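Local atomic coordinates of FKBP-type peptidyl-prolyl cis-trans isomerase FkpA (PDB entry 1Q6H), a protein that accelerates protein folding by catalysing the cis-trans isomerisation of peptide bonds preceding proline, and also acts as a folding chaperone. Residues A[154-159]-A[212-217]; A[166-171]-A[175-180]. All blocks are in the same frame, centred on the assembly; numbering follows the deposited sequence.

Contacts 1 and 2 lie in the FKBP-type isomerase domain, their centres about 15 Å apart, and 166-171 and 175-180 fall in the chain between 154-159 and 212-217. Both are built on one antiparallel sheet: strands 155-158, 166-169 and 214-223 all pair with strand 141-150, while helix 175-180 packs against the sheet. The two contacts meet where F216 CE2 of contact 1 lies 3.4 Å from W177 NE1 of contact 2, within an edge-to-face pair of rings. F156, F216, W177 and F168 thus form a chain of aromatic contacts. In FKBP domains, aromatic side chains between sheet and short helix line the proline-binding pocket; F156, F216 and W177 probably do so here, with F168 packed against W177.

Contact 1 of 2, residues A[154-159]-A[212-217]; sequences KEFDNS and STLVFD
The F156 ring turns its edge to F216, whose CZ lies near the plane of the F156 ring, and this edge is directed at the F216 face in an offset edge-to-face (T-shaped) pair. The contact belongs to the curved antiparallel sheet of the FKBP fold; F156 and F216 match aromatics that line the proline-binding pocket of FKBP12, consistent with the same role here. The planes stand at 88° and the centroids are 5.4 Å apart. The offset puts F156 CZ, at the leading edge of its ring, 3.5 Å from F216 CZ. F156 CE1 also comes to 3.8 Å from F216 CZ. W177 forms a second edge-to-face pair with F216.

Strands 155-158 and 214-223 do not pair with each other; each pairs with strand 141-150, and the CA atoms of F156 and L214 are 9.3 Å apart. The gap is spanned by side chains alone. A classic beta bulge shapes strand 155-158: F156 and D157 both face G148, and both side chains start out toward strand 214-223. F156 CG lies between its backbone N and carbonyl carbon (chi1 63°), which carries the ring across to F216 and L214. D157 ties the bulge to R162 by a salt bridge and to the hydroxyl of Y146 on the neighbouring strand.

On strand 214-223, the end of the F216 ring comes nearer to F156 than its base. L214, held among A199, Y200 and I208, supplies the aliphatic part of the contact: its CD2 methyl is 3.9 Å from F156 CE2 and 4.0 Å from F156 CZ.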
loop_
_atom_site.group_PDB
_atom_site.type_symbol
_atom_site.label_atom_id
_atom_site.label_comp_id
_atom_site.label_asym_id
_atom_site.label_seq_id
_atom_site.Cartn_x
_atom_site.Cartn_y
_atom_site.Cartn_z
ATOM N N LYS A 154 8.181 24.700 20.665
ATOM C CA LYS A 154 8.640 23.730 19.689
ATOM C C LYS A 154 9.093 24.440 18.426
ATOM O O LYS A 154 8.317 25.072 17.755
ATOM C CB LYS A 154 7.515 22.754 19.354
ATOM C CG LYS A 154 7.956 21.367 18.988
ATOM C CD LYS A 154 8.745 21.313 17.720
ATOM C CE LYS A 154 8.836 19.863 17.248
ATOM N NZ LYS A 154 9.897 19.669 16.216
ATOM N N GLU A 155 10.365 24.298 18.097
ATOM C CA GLU A 155 10.921 24.898 16.903
ATOM C C GLU A 155 10.477 24.117 15.670
ATOM O O GLU A 155 10.703 22.924 15.584
ATOM C CB GLU A 155 12.434 24.900 17.047
ATOM C CG GLU A 155 13.210 25.579 15.949
ATOM C CD GLU A 155 14.684 25.639 16.281
ATOM O OE1 GLU A 155 15.083 26.463 17.128
ATOM O OE2 GLU A 155 15.440 24.843 15.719
ATOM N N PHE A 156 9.821 24.770 14.717
ATOM C CA PHE A 156 9.396 24.066 13.513
ATOM C C PHE A 156 10.215 24.436 12.269
ATOM O O PHE A 156 10.209 23.699 11.278
ATOM C CB PHE A 156 7.902 24.239 13.270
ATOM C CG PHE A 156 7.469 25.672 13.026
ATOM C CD1 PHE A 156 7.578 26.238 11.770
ATOM C CD2 PHE A 156 6.939 26.429 14.041
ATOM C CE1 PHE A 156 7.183 27.525 11.545
ATOM C CE2 PHE A 156 6.541 27.726 13.815
ATOM C CZ PHE A 156 6.651 28.272 12.574
ATOM N N ASP A 157 10.932 25.558 12.320
ATOM C CA ASP A 157 11.767 25.981 11.190
ATOM C C ASP A 157 12.820 26.948 11.718
ATOM O O ASP A 157 12.531 27.751 12.616
ATOM C CB ASP A 157 10.887 26.605 10.106
ATOM C CG ASP A 157 11.624 26.860 8.786
ATOM O OD1 ASP A 157 12.779 26.437 8.580
ATOM O OD2 ASP A 157 10.949 27.573 7.882
ATOM N N ASN A 158 14.040 26.867 11.186
ATOM C CA ASN A 158 15.176 27.665 11.684
ATOM C C ASN A 158 16.209 27.817 10.575
ATOM O O ASN A 158 17.033 26.930 10.351
ATOM C CB ASN A 158 15.798 26.969 12.897
ATOM C CG ASN A 158 16.935 27.762 13.542
ATOM O OD1 ASN A 158 17.566 28.612 12.920
ATOM N ND2 ASN A 158 17.220 27.437 14.818
ATOM N N SER A 159 16.166 28.947 9.878
ATOM C CA SER A 159 17.049 29.160 8.727
ATOM C C SER A 159 18.539 29.075 9.040
ATOM O O SER A 159 19.344 28.652 8.196
ATOM C CB SER A 159 16.744 30.524 8.113
ATOM O OG SER A 159 17.157 31.577 8.981
ATOM N N SER A 212 -2.635 26.657 14.538
ATOM C CA SER A 212 -1.469 27.054 15.314
ATOM C C SER A 212 -1.111 28.522 15.130
ATOM O O SER A 212 -0.985 29.022 14.022
ATOM C CB SER A 212 -0.241 26.223 14.936
ATOM O OG SER A 212 -0.407 24.860 15.297
ATOM N N THR A 213 -1.012 29.217 16.243
ATOM C CA THR A 213 -0.384 30.519 16.248
ATOM C C THR A 213 1.121 30.261 16.109
ATOM O O THR A 213 1.678 29.320 16.732
ATOM C CB THR A 213 -0.724 31.250 17.537
ATOM O OG1 THR A 213 -2.071 31.741 17.454
ATOM C CG2 THR A 213 0.125 32.506 17.708
ATOM N N LEU A 214 1.768 31.038 15.239
ATOM C CA LEU A 214 3.187 30.851 14.966
ATOM C C LEU A 214 4.018 31.999 15.532
ATOM O O LEU A 214 3.663 33.155 15.335
ATOM C CB LEU A 214 3.438 30.783 13.456
ATOM C CG LEU A 214 2.587 29.798 12.653
ATOM C CD1 LEU A 214 3.004 29.841 11.168
ATOM C CD2 LEU A 214 2.699 28.396 13.257
ATOM N N VAL A 215 5.150 31.672 16.157
ATOM C CA VAL A 215 6.073 32.671 16.657
ATOM C C VAL A 215 7.346 32.682 15.810
ATOM O O VAL A 215 8.075 31.685 15.779
ATOM C CB VAL A 215 6.480 32.377 18.092
ATOM C CG1 VAL A 215 7.260 33.561 18.675
ATOM C CG2 VAL A 215 5.232 32.082 18.954
ATOM N N PHE A 216 7.591 33.786 15.103
ATOM C CA PHE A 216 8.813 33.963 14.302
ATOM C C PHE A 216 9.718 35.089 14.832
ATOM O O PHE A 216 9.291 36.236 14.973
ATOM C CB PHE A 216 8.497 34.324 12.851
ATOM C CG PHE A 216 7.942 33.213 12.042
ATOM C CD1 PHE A 216 8.776 32.300 11.431
ATOM C CD2 PHE A 216 6.565 33.079 11.875
ATOM C CE1 PHE A 216 8.241 31.264 10.679
ATOM C CE2 PHE A 216 6.044 32.068 11.161
ATOM C CZ PHE A 216 6.868 31.161 10.533
ATOM N N ASP A 217 10.979 34.774 15.096
ATOM C CA ASP A 217 11.999 35.805 15.374
ATOM C C ASP A 217 12.709 36.023 14.055
ATOM O O ASP A 217 13.394 35.117 13.576
ATOM C CB ASP A 217 13.015 35.338 16.386
ATOM C CG ASP A 217 12.450 35.251 17.763
ATOM O OD1 ASP A 217 11.794 36.229 18.186
ATOM O OD2 ASP A 217 12.627 34.242 18.484
#

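Contact 2 of 2, residues A[166-171]-A[175-180]; sequences LSFRLD and PGWTEG
T178 reaches from helix 175-180 to the end of segment 166-171, where its hydroxyl OG1 donates a hydrogen bond to the backbone oxygen of L170. The bond measures 2.7 Å from T178 OG1 to L170 O, with a C=O...OG1 angle of 146° and the donor slightly out of the carbonyl plane. OG1 stands anti to the threonine's own carbonyl carbon (chi1 -61°), a rotation that brings both branches to the partner: T178 CG2 lies 3.6 Å from the same L170 O and 4.1 Å from D171 CB. T178 CA also approaches this oxygen in a long, bent CA-H...O contact. A valine here would probably leave the L170 carbonyl without its hydroxyl donor, and the backbone at L170 less firmly tied to the helix.

The L170 side chain returns the contact on the helix backbone. Its CD1 sits 3.8 Å from T178 CA and 3.7 Å from T178 O, a carbonyl oxygen buried here with no polar partner in the model; L170 also packs on K182.

This short connection, from strand 166-169 through a short loop into the helix that lies against the sheet, is part of the FKBP fold, in which the tryptophan of that helix characteristically floors the proline-binding pocket; the position of W177 is consistent with that role. F168, backed by V142, V144 and V173, points the edge of its ring at the face of the six-membered indole ring in an offset edge-to-face pair, with planes at 81°. W177 also makes an edge-to-face pair with Y146. The F168 ring touches through its far end, F168 CZ lying 3.4 Å from W177 CE3 and 3.7 Å from W177 CZ3.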
loop_
_atom_site.group_PDB
_atom_site.type_symbol
_atom_site.label_atom_id
_atom_site.label_comp_id
_atom_site.label_asym_id
_atom_site.label_seq_id
_atom_site.Cartn_x
_atom_site.Cartn_y
_atom_site.Cartn_z
ATOM N N LEU A 166 16.925 32.811 4.099
ATOM C CA LEU A 166 15.890 32.438 3.143
ATOM C C LEU A 166 15.528 33.637 2.286
ATOM O O LEU A 166 15.333 34.725 2.796
ATOM C CB LEU A 166 14.650 31.960 3.884
ATOM C CG LEU A 166 13.468 31.517 3.012
ATOM C CD1 LEU A 166 13.778 30.177 2.370
ATOM C CD2 LEU A 166 12.162 31.453 3.829
ATOM N N SER A 167 15.425 33.429 0.983
ATOM C CA SER A 167 15.038 34.489 0.077
ATOM C C SER A 167 13.671 34.195 -0.548
ATOM O O SER A 167 13.449 33.085 -1.035
ATOM C CB SER A 167 16.103 34.635 -0.999
ATOM O OG SER A 167 15.609 35.398 -2.073
ATOM N N PHE A 168 12.757 35.173 -0.507
ATOM C CA PHE A 168 11.441 35.032 -1.138
ATOM C C PHE A 168 10.756 36.343 -1.507
ATOM O O PHE A 168 11.099 37.395 -0.988
ATOM C CB PHE A 168 10.500 34.270 -0.235
ATOM C CG PHE A 168 10.354 34.857 1.132
ATOM C CD1 PHE A 168 9.390 35.824 1.389
ATOM C CD2 PHE A 168 11.152 34.424 2.168
ATOM C CE1 PHE A 168 9.229 36.348 2.654
ATOM C CE2 PHE A 168 11.000 34.947 3.443
ATOM C CZ PHE A 168 10.038 35.916 3.679
ATOM N N ARG A 169 9.789 36.255 -2.411
ATOM C CA ARG A 169 8.992 37.414 -2.796
ATOM C C ARG A 169 8.024 37.684 -1.636
ATOM O O ARG A 169 7.403 36.773 -1.075
ATOM C CB ARG A 169 8.277 37.180 -4.128
ATOM C CG ARG A 169 9.252 36.841 -5.285
ATOM C CD ARG A 169 8.588 36.575 -6.642
ATOM N NE ARG A 169 7.725 35.393 -6.626
ATOM C CZ ARG A 169 8.131 34.155 -6.839
ATOM N NH1 ARG A 169 9.405 33.888 -7.097
ATOM N NH2 ARG A 169 7.258 33.166 -6.830
ATOM N N LEU A 170 7.966 38.934 -1.234
ATOM C CA LEU A 170 7.210 39.318 -0.040
ATOM C C LEU A 170 5.769 38.849 -0.052
ATOM O O LEU A 170 5.255 38.419 0.960
ATOM C CB LEU A 170 7.258 40.844 0.129
ATOM C CG LEU A 170 6.614 41.379 1.406
ATOM C CD1 LEU A 170 7.266 40.795 2.642
ATOM C CD2 LEU A 170 6.706 42.903 1.407
ATOM N N ASP A 171 5.109 38.898 -1.198
ATOM C CA ASP A 171 3.733 38.458 -1.217
ATOM C C ASP A 171 3.565 37.037 -1.761
ATOM O O ASP A 171 2.485 36.669 -2.211
ATOM C CB ASP A 171 2.833 39.479 -1.933
ATOM C CG ASP A 171 3.195 39.656 -3.366
ATOM O OD1 ASP A 171 4.069 38.924 -3.840
ATOM O OD2 ASP A 171 2.660 40.500 -4.102
ATOM N N PRO A 175 0.436 35.428 4.700
ATOM C CA PRO A 175 0.064 36.829 4.894
ATOM C C PRO A 175 0.723 37.483 6.110
ATOM O O PRO A 175 1.033 38.669 6.113
ATOM C CB PRO A 175 -1.462 36.738 5.134
ATOM C CG PRO A 175 -1.888 35.504 4.571
ATOM C CD PRO A 175 -0.747 34.547 4.601
ATOM N N GLY A 176 0.923 36.700 7.158
ATOM C CA GLY A 176 1.537 37.227 8.359
ATOM C C GLY A 176 2.942 37.763 8.086
ATOM O O GLY A 176 3.356 38.754 8.686
ATOM N N TRP A 177 3.677 37.077 7.206
ATOM C CA TRP A 177 5.007 37.470 6.850
ATOM C C TRP A 177 4.917 38.672 5.932
ATOM O O TRP A 177 5.651 39.636 6.105
ATOM C CB TRP A 177 5.787 36.331 6.176
ATOM C CG TRP A 177 6.598 35.522 7.097
ATOM C CD1 TRP A 177 6.173 34.497 7.866
ATOM C CD2 TRP A 177 7.993 35.646 7.340
ATOM N NE1 TRP A 177 7.219 33.970 8.588
ATOM C CE2 TRP A 177 8.353 34.651 8.265
ATOM C CE3 TRP A 177 8.974 36.521 6.895
ATOM C CZ2 TRP A 177 9.646 34.502 8.739
ATOM C CZ3 TRP A 177 10.254 36.371 7.352
ATOM C CH2 TRP A 177 10.584 35.366 8.269
ATOM N N THR A 178 4.057 38.577 4.930
ATOM C CA THR A 178 3.862 39.665 3.988
ATOM C C THR A 178 3.593 40.999 4.684
ATOM O O THR A 178 4.204 42.004 4.363
ATOM C CB THR A 178 2.693 39.346 3.072
ATOM O OG1 THR A 178 2.962 38.143 2.337
ATOM C CG2 THR A 178 2.535 40.446 2.013
ATOM N N GLU A 179 2.658 40.994 5.620
ATOM C CA GLU A 179 2.343 42.178 6.399
ATOM C C GLU A 179 3.436 42.528 7.393
ATOM O O GLU A 179 3.840 43.682 7.497
ATOM C CB GLU A 179 1.070 41.918 7.197
ATOM C CG GLU A 179 0.665 43.026 8.145
ATOM C CD GLU A 179 -0.556 42.655 8.975
ATOM O OE1 GLU A 179 -1.174 41.536 8.779
ATOM O OE2 GLU A 179 -0.906 43.494 9.827
ATOM N N GLY A 180 3.863 41.544 8.160
ATOM C CA GLY A 180 4.811 41.768 9.237
ATOM C C GLY A 180 6.093 42.459 8.834
ATOM O O GLY A 180 6.528 43.406 9.491
#